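Local coordinates for acyl-CoA dehydrogenase domain protein Tcur3481 (Thermomonospora curvata, PDB 6WY9), which binds flavin adenine dinucleotide and, as a member of the acyl-CoA dehydrogenase family, probably oxidises acyl-CoA thioesters, at residues H26-A31 against D40-R45; I97-T102 against L216-D221; L227-L232 against V278-A283; K247-E250 against P255-T258. All coordinates share one frame; numbering follows the deposited sequence.

Contact 1: H26-A31 against D40-R45; sequences HQRLRA and DETLWR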
loop_
_atom_site.group_PDB
_atom_site.type_symbol
_atom_site.label_atom_id
_atom_site.label_comp_id
_atom_site.label_asym_id
_atom_site.label_seq_id
_atom_site.Cartn_x
_atom_site.Cartn_y
_atom_site.Cartn_z
ATOM N N HIS B 26 0.972 29.905 16.886
ATOM C CA HIS B 26 1.991 29.249 17.688
ATOM C C HIS B 26 1.753 29.472 19.179
ATOM O O HIS B 26 1.629 28.522 19.956
ATOM C CB HIS B 26 3.366 29.776 17.268
ATOM C CG HIS B 26 4.505 29.137 17.992
ATOM N ND1 HIS B 26 5.007 27.901 17.640
ATOM C CD2 HIS B 26 5.243 29.559 19.046
ATOM C CE1 HIS B 26 6.010 27.591 18.445
ATOM N NE2 HIS B 26 6.176 28.581 19.305
ATOM N N GLN B 27 1.666 30.737 19.599
ATOM C CA GLN B 27 1.461 31.027 21.018
ATOM C C GLN B 27 0.120 30.487 21.505
ATOM O O GLN B 27 0.040 29.843 22.562
ATOM C CB GLN B 27 1.546 32.537 21.265
ATOM C CG GLN B 27 1.125 32.992 22.669
ATOM C CD GLN B 27 -0.378 33.251 22.779
ATOM O OE1 GLN B 27 -1.020 33.795 21.866
ATOM N NE2 GLN B 27 -0.937 32.888 23.911
ATOM N N ARG B 28 -0.960 30.753 20.765
ATOM C CA ARG B 28 -2.276 30.432 21.330
ATOM C C ARG B 28 -2.529 28.912 21.368
ATOM O O ARG B 28 -3.136 28.403 22.322
ATOM C CB ARG B 28 -3.393 31.149 20.561
ATOM C CG ARG B 28 -4.827 30.845 21.133
ATOM C CD ARG B 28 -4.985 31.495 22.503
ATOM N NE ARG B 28 -6.379 31.507 22.950
ATOM C CZ ARG B 28 -6.765 31.911 24.148
ATOM N NH1 ARG B 28 -5.871 32.341 25.028
ATOM N NH2 ARG B 28 -8.055 31.887 24.459
ATOM N N LEU B 29 -2.036 28.166 20.373
ATOM C CA LEU B 29 -2.220 26.718 20.403
ATOM C C LEU B 29 -1.535 26.105 21.620
ATOM O O LEU B 29 -2.062 25.169 22.251
ATOM C CB LEU B 29 -1.692 26.087 19.112
ATOM C CG LEU B 29 -2.496 26.332 17.832
ATOM C CD1 LEU B 29 -1.836 25.614 16.623
ATOM C CD2 LEU B 29 -4.016 25.997 17.982
ATOM N N ARG B 30 -0.357 26.620 21.965
ATOM C CA ARG B 30 0.370 26.118 23.119
ATOM C C ARG B 30 -0.360 26.471 24.420
ATOM O O ARG B 30 -0.497 25.626 25.311
ATOM C CB ARG B 30 1.795 26.690 23.099
ATOM C CG ARG B 30 2.588 26.343 24.350
ATOM C CD ARG B 30 2.639 24.827 24.576
ATOM N NE ARG B 30 3.039 24.060 23.376
ATOM C CZ ARG B 30 4.264 24.027 22.851
ATOM N NH1 ARG B 30 5.256 24.732 23.394
ATOM N NH2 ARG B 30 4.501 23.300 21.762
ATOM N N ALA B 31 -0.841 27.709 24.533
ATOM C CA ALA B 31 -1.637 28.106 25.695
ATOM C C ALA B 31 -2.861 27.212 25.855
ATOM O O ALA B 31 -3.187 26.771 26.962
ATOM C CB ALA B 31 -2.070 29.566 25.551
ATOM N N ASP B 40 -10.577 26.573 23.438
ATOM C CA ASP B 40 -10.333 28.008 23.339
ATOM C C ASP B 40 -11.685 28.701 23.407
ATOM O O ASP B 40 -12.425 28.732 22.418
ATOM C CB ASP B 40 -9.593 28.335 22.053
ATOM C CG ASP B 40 -9.198 29.802 21.932
ATOM O OD1 ASP B 40 -9.752 30.666 22.638
ATOM O OD2 ASP B 40 -8.284 30.073 21.110
ATOM N N GLU B 41 -11.976 29.288 24.568
ATOM C CA GLU B 41 -13.274 29.921 24.786
ATOM C C GLU B 41 -13.372 31.239 24.033
ATOM O O GLU B 41 -14.480 31.704 23.727
ATOM C CB GLU B 41 -13.497 30.163 26.273
ATOM C CG GLU B 41 -13.510 28.923 27.107
ATOM C CD GLU B 41 -14.732 28.048 26.850
ATOM O OE1 GLU B 41 -15.722 28.525 26.249
ATOM O OE2 GLU B 41 -14.687 26.870 27.253
ATOM N N THR B 42 -12.223 31.872 23.774
ATOM C CA THR B 42 -12.223 33.104 22.998
ATOM C C THR B 42 -12.603 32.810 21.555
ATOM O O THR B 42 -13.472 33.475 20.974
ATOM C CB THR B 42 -10.842 33.770 23.084
ATOM O OG1 THR B 42 -10.553 34.012 24.472
ATOM C CG2 THR B 42 -10.878 35.133 22.338
ATOM N N LEU B 43 -11.977 31.794 20.981
ATOM C CA LEU B 43 -12.329 31.350 19.636
ATOM C C LEU B 43 -13.808 30.963 19.545
ATOM O O LEU B 43 -14.486 31.287 18.559
ATOM C CB LEU B 43 -11.455 30.172 19.253
ATOM C CG LEU B 43 -11.697 29.586 17.857
ATOM C CD1 LEU B 43 -11.628 30.707 16.791
ATOM C CD2 LEU B 43 -10.676 28.443 17.552
ATOM N N TRP B 44 -14.319 30.262 20.564
ATOM C CA TRP B 44 -15.727 29.886 20.585
ATOM C C TRP B 44 -16.624 31.123 20.528
ATOM O O TRP B 44 -17.617 31.162 19.794
ATOM C CB TRP B 44 -16.039 29.080 21.846
ATOM C CG TRP B 44 -17.366 28.424 21.732
ATOM C CD1 TRP B 44 -18.556 28.834 22.281
ATOM C CD2 TRP B 44 -17.654 27.248 20.971
ATOM N NE1 TRP B 44 -19.560 27.967 21.921
ATOM C CE2 TRP B 44 -19.037 26.990 21.109
ATOM C CE3 TRP B 44 -16.870 26.383 20.184
ATOM C CZ2 TRP B 44 -19.667 25.886 20.488
ATOM C CZ3 TRP B 44 -17.508 25.259 19.570
ATOM C CH2 TRP B 44 -18.887 25.037 19.730
ATOM N N ARG B 45 -16.310 32.131 21.334
ATOM C CA ARG B 45 -17.148 33.328 21.357
ATOM C C ARG B 45 -17.045 34.104 20.048
ATOM O O ARG B 45 -18.035 34.680 19.569
ATOM C CB ARG B 45 -16.764 34.216 22.537
ATOM C CG ARG B 45 -17.222 33.729 23.911
ATOM C CD ARG B 45 -16.910 34.798 24.994
ATOM N NE ARG B 45 -15.497 35.208 25.022
ATOM C CZ ARG B 45 -15.018 36.332 24.479
ATOM N NH1 ARG B 45 -15.832 37.176 23.854
ATOM N NH2 ARG B 45 -13.719 36.618 24.557
#
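D40 OD1 is held by two sound donors that come from opposite faces of its carboxylate: R28 NH2 at 2.8 Å and the backbone N of L43 at 3.0 Å. D40 precedes helix 41-49 as its N-cap: OD1 takes the amide of L43 and, more weakly, that of T42. R28 grips the carboxylate side-on, its NE reaching D40 OD2 at 3.0 Å with an N-H...O angle of 165°. Both oxygens lie close to the guanidinium plane, yet the carboxylate is turned 64° against it, so each nitrogen arrives from above the carboxylate plane. The bend at chi2 of R28 (69°) turns its NE and NH2 edge to D40. Replacing D40 by alanine removes both oxygens, which would probably leave the R28 guanidinium without its carboxylate mate and the amides of T42 and L43 without their side-chain cap. One carboxylate thus serves a helix start and a charge on helix 26-33, and that cation would be expected to favour its ionised form.

Contact 2: I97-T102 against L216-D221; sequences IAEHGT and LPWTLD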
loop_
_atom_site.group_PDB
_atom_site.type_symbol
_atom_site.label_atom_id
_atom_site.label_comp_id
_atom_site.label_asym_id
_atom_site.label_seq_id
_atom_site.Cartn_x
_atom_site.Cartn_y
_atom_site.Cartn_z
ATOM N N ILE B 97 -30.484 17.238 17.364
ATOM C CA ILE B 97 -31.654 17.781 18.057
ATOM C C ILE B 97 -32.588 18.439 17.062
ATOM O O ILE B 97 -33.825 18.331 17.157
ATOM C CB ILE B 97 -31.231 18.775 19.156
ATOM C CG1 ILE B 97 -30.575 18.012 20.310
ATOM C CG2 ILE B 97 -32.476 19.551 19.662
ATOM C CD1 ILE B 97 -29.703 18.885 21.217
ATOM N N ALA B 98 -32.011 19.176 16.121
ATOM C CA ALA B 98 -32.836 19.921 15.183
ATOM C C ALA B 98 -33.680 18.969 14.362
ATOM O O ALA B 98 -34.855 19.231 14.112
ATOM C CB ALA B 98 -31.953 20.788 14.287
ATOM N N GLU B 99 -33.118 17.826 13.990
ATOM C CA GLU B 99 -33.807 16.932 13.084
ATOM C C GLU B 99 -34.573 15.819 13.782
ATOM O O GLU B 99 -35.447 15.212 13.157
ATOM C CB GLU B 99 -32.798 16.319 12.107
ATOM C CG GLU B 99 -33.466 15.525 10.987
ATOM C CD GLU B 99 -33.896 16.372 9.782
ATOM O OE1 GLU B 99 -34.484 15.792 8.842
ATOM O OE2 GLU B 99 -33.632 17.596 9.761
ATOM N N HIS B 100 -34.255 15.508 15.042
ATOM C CA HIS B 100 -34.869 14.370 15.720
ATOM C C HIS B 100 -35.333 14.681 17.132
ATOM O O HIS B 100 -35.854 13.779 17.804
ATOM C CB HIS B 100 -33.903 13.186 15.784
ATOM C CG HIS B 100 -33.433 12.720 14.444
ATOM N ND1 HIS B 100 -34.159 11.840 13.664
ATOM C CD2 HIS B 100 -32.320 13.021 13.741
ATOM C CE1 HIS B 100 -33.497 11.611 12.542
ATOM N NE2 HIS B 100 -32.379 12.314 12.568
ATOM N N GLY B 101 -35.188 15.944 17.600
ATOM C CA GLY B 101 -35.569 16.280 18.954
ATOM C C GLY B 101 -37.033 16.659 19.093
ATOM O O GLY B 101 -37.719 16.914 18.106
ATOM N N THR B 102 -37.501 16.654 20.343
ATOM C CA THR B 102 -38.788 17.245 20.691
ATOM C C THR B 102 -38.698 18.772 20.643
ATOM O O THR B 102 -37.612 19.361 20.570
ATOM C CB THR B 102 -39.230 16.827 22.096
ATOM O OG1 THR B 102 -38.346 17.400 23.071
ATOM C CG2 THR B 102 -39.235 15.308 22.246
ATOM N N LEU B 216 -30.335 7.709 16.172
ATOM C CA LEU B 216 -28.995 7.103 16.336
ATOM C C LEU B 216 -28.333 6.859 14.995
ATOM O O LEU B 216 -27.217 7.369 14.772
ATOM C CB LEU B 216 -29.093 5.813 17.157
ATOM C CG LEU B 216 -27.707 5.130 17.285
ATOM C CD1 LEU B 216 -26.647 6.083 17.777
ATOM C CD2 LEU B 216 -27.705 3.863 18.178
ATOM N N PRO B 217 -28.922 6.095 14.066
ATOM C CA PRO B 217 -28.211 5.872 12.793
ATOM C C PRO B 217 -27.997 7.169 12.036
ATOM O O PRO B 217 -26.963 7.337 11.388
ATOM C CB PRO B 217 -29.113 4.891 12.021
ATOM C CG PRO B 217 -30.399 4.721 12.881
ATOM C CD PRO B 217 -30.333 5.664 14.031
ATOM N N TRP B 218 -28.953 8.106 12.111
ATOM C CA TRP B 218 -28.757 9.409 11.480
ATOM C C TRP B 218 -27.553 10.137 12.076
ATOM O O TRP B 218 -26.707 10.699 11.356
ATOM C CB TRP B 218 -30.015 10.237 11.651
ATOM C CG TRP B 218 -30.081 11.429 10.827
ATOM C CD1 TRP B 218 -30.612 11.527 9.577
ATOM C CD2 TRP B 218 -29.663 12.744 11.197
ATOM N NE1 TRP B 218 -30.535 12.826 9.132
ATOM C CE2 TRP B 218 -29.955 13.594 10.109
ATOM C CE3 TRP B 218 -29.062 13.285 12.334
ATOM C CZ2 TRP B 218 -29.672 14.957 10.128
ATOM C CZ3 TRP B 218 -28.783 14.648 12.351
ATOM C CH2 TRP B 218 -29.095 15.465 11.258
ATOM N N THR B 219 -27.475 10.161 13.400
ATOM C CA THR B 219 -26.389 10.893 14.027
ATOM C C THR B 219 -25.044 10.245 13.706
ATOM O O THR B 219 -24.050 10.942 13.495
ATOM C CB THR B 219 -26.639 10.998 15.535
ATOM O OG1 THR B 219 -27.852 11.711 15.746
ATOM C CG2 THR B 219 -25.518 11.789 16.209
ATOM N N LEU B 220 -24.998 8.917 13.615
ATOM C CA LEU B 220 -23.737 8.262 13.267
ATOM C C LEU B 220 -23.296 8.615 11.843
ATOM O O LEU B 220 -22.111 8.863 11.595
ATOM C CB LEU B 220 -23.866 6.747 13.446
ATOM C CG LEU B 220 -24.049 6.255 14.889
ATOM C CD1 LEU B 220 -24.446 4.792 14.887
ATOM C CD2 LEU B 220 -22.787 6.461 15.729
ATOM N N ASP B 221 -24.232 8.637 10.888
ATOM C CA ASP B 221 -23.874 9.047 9.527
ATOM C C ASP B 221 -23.379 10.497 9.464
ATOM O O ASP B 221 -22.402 10.809 8.761
ATOM C CB ASP B 221 -25.069 8.863 8.610
ATOM C CG ASP B 221 -25.225 7.419 8.176
ATOM O OD1 ASP B 221 -24.272 6.629 8.387
ATOM O OD2 ASP B 221 -26.285 7.096 7.625
#
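The C-terminal part of helix 87-100 in the N-terminal helical domain meets the first turns of helix 215-248, which opens the C-terminal domain, through a T-shaped aromatic pair. The edge of the H100 ring is directed at the face of the W218 indole: the imidazole and the five-membered ring have centroids 4.4 Å apart and planes inclined at 67°. H100 NE2 is the atom that leads, 3.0 Å from W218 CG and nearly as close to CD2, while H100 CD2 lies 3.6 Å from W218 CE3 on the benzo side. In W218 the CG stands anti to the backbone N (chi1 -167°), and this carries the indole out to the imidazole edge. E99 uses the same face of the indole further along. Its CB sits 4.2 Å from the centroid of the six-membered ring and 23° off the ring normal, a CH-pi contact, and its CG lies 3.9 Å from W218 CZ2. Ring edge and methylene carbons thus make the contact, rather than the E99 carboxylate. W218 also touches L95, T219 packs on V92 and A96, and the backbone of H100 is hydrogen-bonded to G212. Such a meeting of the two helices is consistent with the acyl-CoA dehydrogenase fold, in which a beta domain is inserted between two helical domains; here 56 of the 113 intervening residues are strand.

Contact 3: L227-L232 against V278-A283; sequences LAAVQL and VCLWQA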
loop_
_atom_site.group_PDB
_atom_site.type_symbol
_atom_site.label_atom_id
_atom_site.label_comp_id
_atom_site.label_asym_id
_atom_site.label_seq_id
_atom_site.Cartn_x
_atom_site.Cartn_y
_atom_site.Cartn_z
ATOM N N LEU B 227 -16.644 14.159 10.784
ATOM C CA LEU B 227 -15.261 13.823 11.069
ATOM C C LEU B 227 -14.455 13.812 9.779
ATOM O O LEU B 227 -13.305 14.234 9.758
ATOM C CB LEU B 227 -15.167 12.447 11.773
ATOM C CG LEU B 227 -15.601 12.452 13.248
ATOM C CD1 LEU B 227 -16.028 10.974 13.716
ATOM C CD2 LEU B 227 -14.471 13.044 14.119
ATOM N N ALA B 228 -15.039 13.296 8.702
ATOM C CA ALA B 228 -14.333 13.331 7.428
ATOM C C ALA B 228 -14.086 14.766 6.979
ATOM O O ALA B 228 -13.040 15.050 6.396
ATOM C CB ALA B 228 -15.094 12.549 6.377
ATOM N N ALA B 229 -15.001 15.701 7.284
ATOM C CA ALA B 229 -14.731 17.096 6.910
ATOM C C ALA B 229 -13.509 17.646 7.648
ATOM O O ALA B 229 -12.652 18.320 7.049
ATOM C CB ALA B 229 -15.964 17.976 7.165
ATOM N N VAL B 230 -13.407 17.373 8.956
ATOM C CA VAL B 230 -12.251 17.857 9.719
ATOM C C VAL B 230 -10.977 17.232 9.159
ATOM O O VAL B 230 -9.947 17.899 8.979
ATOM C CB VAL B 230 -12.416 17.519 11.217
ATOM C CG1 VAL B 230 -11.181 18.007 12.023
ATOM C CG2 VAL B 230 -13.744 18.072 11.770
ATOM N N GLN B 231 -11.037 15.931 8.877
ATOM C CA GLN B 231 -9.855 15.238 8.397
ATOM C C GLN B 231 -9.416 15.812 7.065
ATOM O O GLN B 231 -8.216 15.907 6.780
ATOM C CB GLN B 231 -10.139 13.732 8.252
ATOM C CG GLN B 231 -8.867 12.886 7.980
ATOM C CD GLN B 231 -8.086 12.635 9.248
ATOM O OE1 GLN B 231 -7.893 13.553 10.060
ATOM N NE2 GLN B 231 -7.634 11.386 9.441
ATOM N N LEU B 232 -10.372 16.096 6.192
ATOM C CA LEU B 232 -9.988 16.728 4.935
ATOM C C LEU B 232 -9.185 17.999 5.206
ATOM O O LEU B 232 -8.166 18.245 4.548
ATOM C CB LEU B 232 -11.235 17.050 4.112
ATOM C CG LEU B 232 -11.003 17.823 2.790
ATOM C CD1 LEU B 232 -10.091 17.002 1.754
ATOM C CD2 LEU B 232 -12.395 18.139 2.217
ATOM N N VAL B 278 -13.959 14.513 -2.895
ATOM C CA VAL B 278 -15.197 14.224 -3.631
ATOM C C VAL B 278 -16.078 13.231 -2.874
ATOM O O VAL B 278 -17.305 13.263 -2.997
ATOM C CB VAL B 278 -14.908 13.740 -5.066
ATOM C CG1 VAL B 278 -14.145 14.843 -5.840
ATOM C CG2 VAL B 278 -14.176 12.369 -5.059
ATOM N N CYS B 279 -15.496 12.322 -2.098
ATOM C CA CYS B 279 -16.373 11.412 -1.372
ATOM C C CYS B 279 -17.052 12.114 -0.210
ATOM O O CYS B 279 -18.168 11.745 0.152
ATOM C CB CYS B 279 -15.618 10.210 -0.850
ATOM S SG CYS B 279 -14.949 9.110 -2.210
ATOM N N LEU B 280 -16.372 13.060 0.431
ATOM C CA LEU B 280 -17.058 13.901 1.439
ATOM C C LEU B 280 -18.309 14.549 0.851
ATOM O O LEU B 280 -19.412 14.479 1.416
ATOM C CB LEU B 280 -16.085 14.982 1.953
ATOM C CG LEU B 280 -16.774 16.075 2.815
ATOM C CD1 LEU B 280 -17.427 15.407 4.018
ATOM C CD2 LEU B 280 -15.709 17.131 3.241
ATOM N N TRP B 281 -18.159 15.189 -0.297
ATOM C CA TRP B 281 -19.296 15.946 -0.795
ATOM C C TRP B 281 -20.375 15.015 -1.317
ATOM O O TRP B 281 -21.560 15.342 -1.243
ATOM C CB TRP B 281 -18.795 16.982 -1.808
ATOM C CG TRP B 281 -18.131 18.099 -0.982
ATOM C CD1 TRP B 281 -16.780 18.313 -0.798
ATOM C CD2 TRP B 281 -18.804 19.044 -0.118
ATOM N NE1 TRP B 281 -16.583 19.374 0.070
ATOM C CE2 TRP B 281 -17.803 19.828 0.509
ATOM C CE3 TRP B 281 -20.155 19.321 0.156
ATOM C CZ2 TRP B 281 -18.107 20.867 1.397
ATOM C CZ3 TRP B 281 -20.459 20.362 1.038
ATOM C CH2 TRP B 281 -19.435 21.118 1.648
ATOM N N GLN B 282 -20.002 13.811 -1.736
ATOM C CA GLN B 282 -21.035 12.831 -2.065
ATOM C C GLN B 282 -21.836 12.436 -0.823
ATOM O O GLN B 282 -23.058 12.233 -0.895
ATOM C CB GLN B 282 -20.378 11.613 -2.738
ATOM C CG GLN B 282 -21.332 10.478 -3.096
ATOM C CD GLN B 282 -22.371 10.905 -4.124
ATOM O OE1 GLN B 282 -22.088 11.693 -5.017
ATOM N NE2 GLN B 282 -23.574 10.393 -3.988
ATOM N N ALA B 283 -21.153 12.277 0.322
ATOM C CA ALA B 283 -21.865 11.952 1.554
ATOM C C ALA B 283 -22.815 13.075 1.922
ATOM O O ALA B 283 -23.965 12.826 2.288
ATOM C CB ALA B 283 -20.870 11.706 2.690
#
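The helical segments 227-232 and 278-283 (of helices 215-248 and 260-288) run antiparallel, their axes 10.0 Å apart at closest approach with a signed crossing angle of -154°. Their backbones come nearest at A228 and L280, whose CA atoms are 6.6 Å apart, a spacing consistent with the small alanine side chain there. L280 supplies most of the contact from its side, pointing toward the other helix and dividing its two methyls among three partners. CD2 does most of the touching: it lies 3.6 Å from L232 CD2, 3.8 Å from A229 CA and 4.0 Å from A229 CB. CD1 makes a looser contact with A228 CB at 4.4 Å. Both leucines have CG anti to the backbone N (chi1 169° at L280), and their branches meet methyl to methyl. A229 also packs on L75 of helix 67-80, A228 on A304 of helix 295-319, and L232 on I273 and M276 further along helix 260-288. Outward from L280, V278, C279 and Q282 pack against another protein chain of the assembly. The near-antiparallel pairing, with leucine and alanine side chains buried between the helices, is that of a helical bundle, the form the C-terminal domain takes in acyl-CoA dehydrogenases.

Contact 4: K247-E250 against P255-T258; sequences KERE and PLGT. With FDA (dihydroflavine-adenine dinucleotide), chain C.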
loop_
_atom_site.group_PDB
_atom_site.type_symbol
_atom_site.label_atom_id
_atom_site.label_comp_id
_atom_site.label_asym_id
_atom_site.label_seq_id
_atom_site.Cartn_x
_atom_site.Cartn_y
_atom_site.Cartn_z
ATOM N N LYS B 247 10.145 23.449 -0.187
ATOM C CA LYS B 247 10.740 24.444 -1.075
ATOM C C LYS B 247 11.928 25.128 -0.423
ATOM O O LYS B 247 12.822 25.591 -1.125
ATOM C CB LYS B 247 9.722 25.515 -1.469
ATOM C CG LYS B 247 8.512 24.967 -2.219
ATOM C CD LYS B 247 7.379 26.018 -2.324
ATOM C CE LYS B 247 6.184 25.343 -2.978
ATOM N NZ LYS B 247 4.942 26.136 -2.948
ATOM N N GLU B 248 11.891 25.288 0.906
ATOM C CA GLU B 248 12.892 26.041 1.665
ATOM C C GLU B 248 14.115 25.186 1.966
ATOM O O GLU B 248 15.266 25.627 1.813
ATOM C CB GLU B 248 12.284 26.502 3.004
ATOM C CG GLU B 248 11.144 27.536 2.924
ATOM C CD GLU B 248 10.421 27.720 4.269
ATOM O OE1 GLU B 248 10.777 27.055 5.276
ATOM O OE2 GLU B 248 9.465 28.521 4.310
ATOM N N ARG B 249 13.878 23.972 2.432
ATOM C CA ARG B 249 14.961 23.158 2.972
ATOM C C ARG B 249 15.777 22.572 1.824
ATOM O O ARG B 249 15.210 21.886 0.963
ATOM C CB ARG B 249 14.368 22.030 3.823
ATOM C CG ARG B 249 15.298 21.469 4.910
ATOM C CD ARG B 249 16.558 20.772 4.350
ATOM N NE ARG B 249 17.143 20.059 5.484
ATOM C CZ ARG B 249 17.978 20.589 6.379
ATOM N NH1 ARG B 249 18.475 21.844 6.238
ATOM N NH2 ARG B 249 18.385 19.825 7.394
ATOM N N GLU B 250 17.094 22.818 1.822
ATOM C CA GLU B 250 18.000 22.246 0.837
ATOM C C GLU B 250 18.961 21.253 1.484
ATOM O O GLU B 250 19.425 21.446 2.616
ATOM C CB GLU B 250 18.803 23.346 0.107
ATOM C CG GLU B 250 17.873 24.436 -0.359
ATOM C CD GLU B 250 18.455 25.314 -1.434
ATOM O OE1 GLU B 250 19.647 25.136 -1.783
ATOM O OE2 GLU B 250 17.704 26.176 -1.942
ATOM N N PRO B 255 16.722 22.184 -3.262
ATOM C CA PRO B 255 15.542 21.977 -2.423
ATOM C C PRO B 255 15.147 20.505 -2.340
ATOM O O PRO B 255 15.124 19.791 -3.352
ATOM C CB PRO B 255 14.448 22.801 -3.127
ATOM C CG PRO B 255 15.226 23.888 -3.866
ATOM C CD PRO B 255 16.479 23.174 -4.349
ATOM N N LEU B 256 14.804 20.056 -1.126
ATOM C CA LEU B 256 14.228 18.717 -0.983
ATOM C C LEU B 256 13.071 18.522 -1.957
ATOM O O LEU B 256 12.843 17.412 -2.465
ATOM C CB LEU B 256 13.731 18.502 0.459
ATOM C CG LEU B 256 14.811 18.434 1.540
ATOM C CD1 LEU B 256 14.180 18.123 2.923
ATOM C CD2 LEU B 256 15.851 17.338 1.144
ATOM N N GLY B 257 12.365 19.605 -2.264
ATOM C CA GLY B 257 11.216 19.552 -3.140
ATOM C C GLY B 257 11.544 19.148 -4.556
ATOM O O GLY B 257 10.621 18.850 -5.324
ATOM N N THR B 258 12.828 19.119 -4.923
ATOM C CA THR B 258 13.201 18.718 -6.281
ATOM C C THR B 258 13.458 17.222 -6.407
ATOM O O THR B 258 13.631 16.749 -7.527
ATOM C CB THR B 258 14.479 19.422 -6.763
ATOM O OG1 THR B 258 15.565 18.969 -5.951
ATOM C CG2 THR B 258 14.358 20.970 -6.660
HETATM P PA FDA C . 16.354 16.358 6.086
HETATM O O1A FDA C . 15.817 17.748 5.964
HETATM O O2A FDA C . 17.779 16.049 5.597
HETATM O O5B FDA C . 15.403 15.351 5.112
HETATM C C5B FDA C . 14.072 15.489 5.532
HETATM C C4B FDA C . 13.243 14.494 4.698
HETATM O O4B FDA C . 13.591 14.783 3.261
HETATM C C3B FDA C . 13.707 13.044 4.851
HETATM O O3B FDA C . 13.055 12.388 5.874
HETATM C C2B FDA C . 13.246 12.442 3.535
HETATM O O2B FDA C . 11.780 12.287 3.429
HETATM C C1B FDA C . 13.604 13.541 2.487
HETATM N N9A FDA C . 14.886 13.348 1.813
HETATM C C8A FDA C . 16.170 13.759 2.222
HETATM N N7A FDA C . 17.104 13.470 1.323
HETATM C C5A FDA C . 16.429 12.849 0.295
HETATM C C6A FDA C . 16.889 12.296 -0.911
HETATM N N6A FDA C . 18.192 12.328 -1.251
HETATM N N1A FDA C . 16.023 11.720 -1.772
HETATM C C2A FDA C . 14.722 11.721 -1.357
HETATM N N3A FDA C . 14.132 12.198 -0.235
HETATM C C4A FDA C . 15.037 12.774 0.573
HETATM N N1 FDA C . 21.355 13.036 14.989
HETATM C C2 FDA C . 22.615 13.041 15.623
HETATM O O2 FDA C . 23.602 13.558 15.055
HETATM N N3 FDA C . 22.673 12.446 16.878
HETATM C C4 FDA C . 21.570 11.862 17.543
HETATM O O4 FDA C . 21.719 11.384 18.660
HETATM C C4X FDA C . 20.324 11.905 16.825
HETATM N N5 FDA C . 19.185 11.353 17.414
HETATM C C5X FDA C . 17.961 11.804 16.998
HETATM C C6 FDA C . 16.863 11.647 17.761
HETATM C C7 FDA C . 15.622 12.152 17.302
HETATM C C7M FDA C . 14.491 11.972 18.139
HETATM C C8 FDA C . 15.493 12.764 16.110
HETATM C C8M FDA C . 14.198 13.282 15.624
HETATM C C9 FDA C . 16.613 12.899 15.307
HETATM C C9A FDA C . 17.841 12.431 15.761
HETATM N N10 FDA C . 18.989 12.556 14.962
HETATM C C10 FDA C . 20.225 12.484 15.612
HETATM C "C1'" FDA C . 18.896 13.327 13.689
HETATM C "C2'" FDA C . 18.657 12.402 12.464
HETATM O "O2'" FDA C . 19.773 11.711 12.164
HETATM C "C3'" FDA C . 18.218 13.414 11.310
HETATM O "O3'" FDA C . 16.934 13.944 11.567
HETATM C "C4'" FDA C . 18.285 12.737 9.949
HETATM O "O4'" FDA C . 19.624 12.530 9.657
HETATM C "C5'" FDA C . 17.526 13.624 8.924
HETATM O "O5'" FDA C . 18.198 14.846 8.842
HETATM P P FDA C . 17.101 16.062 8.804
HETATM O O1P FDA C . 16.314 15.895 10.013
HETATM O O2P FDA C . 17.880 17.346 8.565
HETATM O O3P FDA C . 16.054 15.805 7.542
#
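The backbone bond from L256 N to R249 O is 2.8 Å long and nearly straight (171°); the same oxygen receives a CA-H...O contact from P255. E250 and P255 form an antiparallel, non-hydrogen-bonded bridge pair. Apolar contact follows: R249 CD lies 3.8 Å from L256 CD1, the two side chains pointing the same way. Hydrogen bonds reach the cofactor: R249 NE donates to FDA O1A at 2.7 Å and NH2 to FDA O2P at 2.8 Å, one bond to each phosphate. R249, CG anti to the backbone N (chi1 -155°), bends at chi2 to set its NE and NH2 edge to the diphosphate. L256 CD1 meets ribose FDA O4B at 3.4 Å. A leucine in place of R249 would probably leave both phosphates without these two donors and the positive charge beside them. R249 NH1 bonds to another chain's backbone, and the backbone O of H317 of a neighbouring subunit is hydrogen-bonded to FDA. The pair closes hairpin 250-255 between helices 215-248 and 260-288, G257 bonding back to L246.

Overall arrangement
From the N terminus, contact 1 closes a short loop between helices 26-33 and 41-49, inside the N-terminal helical domain. Contact 2 spans far more chain: 113 residues, including the strands of the beta sheet, separate its segments, and it brings helix 87-100 to helix 215-248. That helix then runs through contacts 3 and 4. Contact 3 joins its middle to helix 260-288, and contact 4 is nested inside that loop, at the turn between these helices. Contacts 1, 2 and 3 follow in series. Contacts 2 and 4 lie about 48 Å apart between centres, on opposite sides of the chain's centre, so helix 215-248 runs from the interdomain side to the segment that meets the FDA diphosphate.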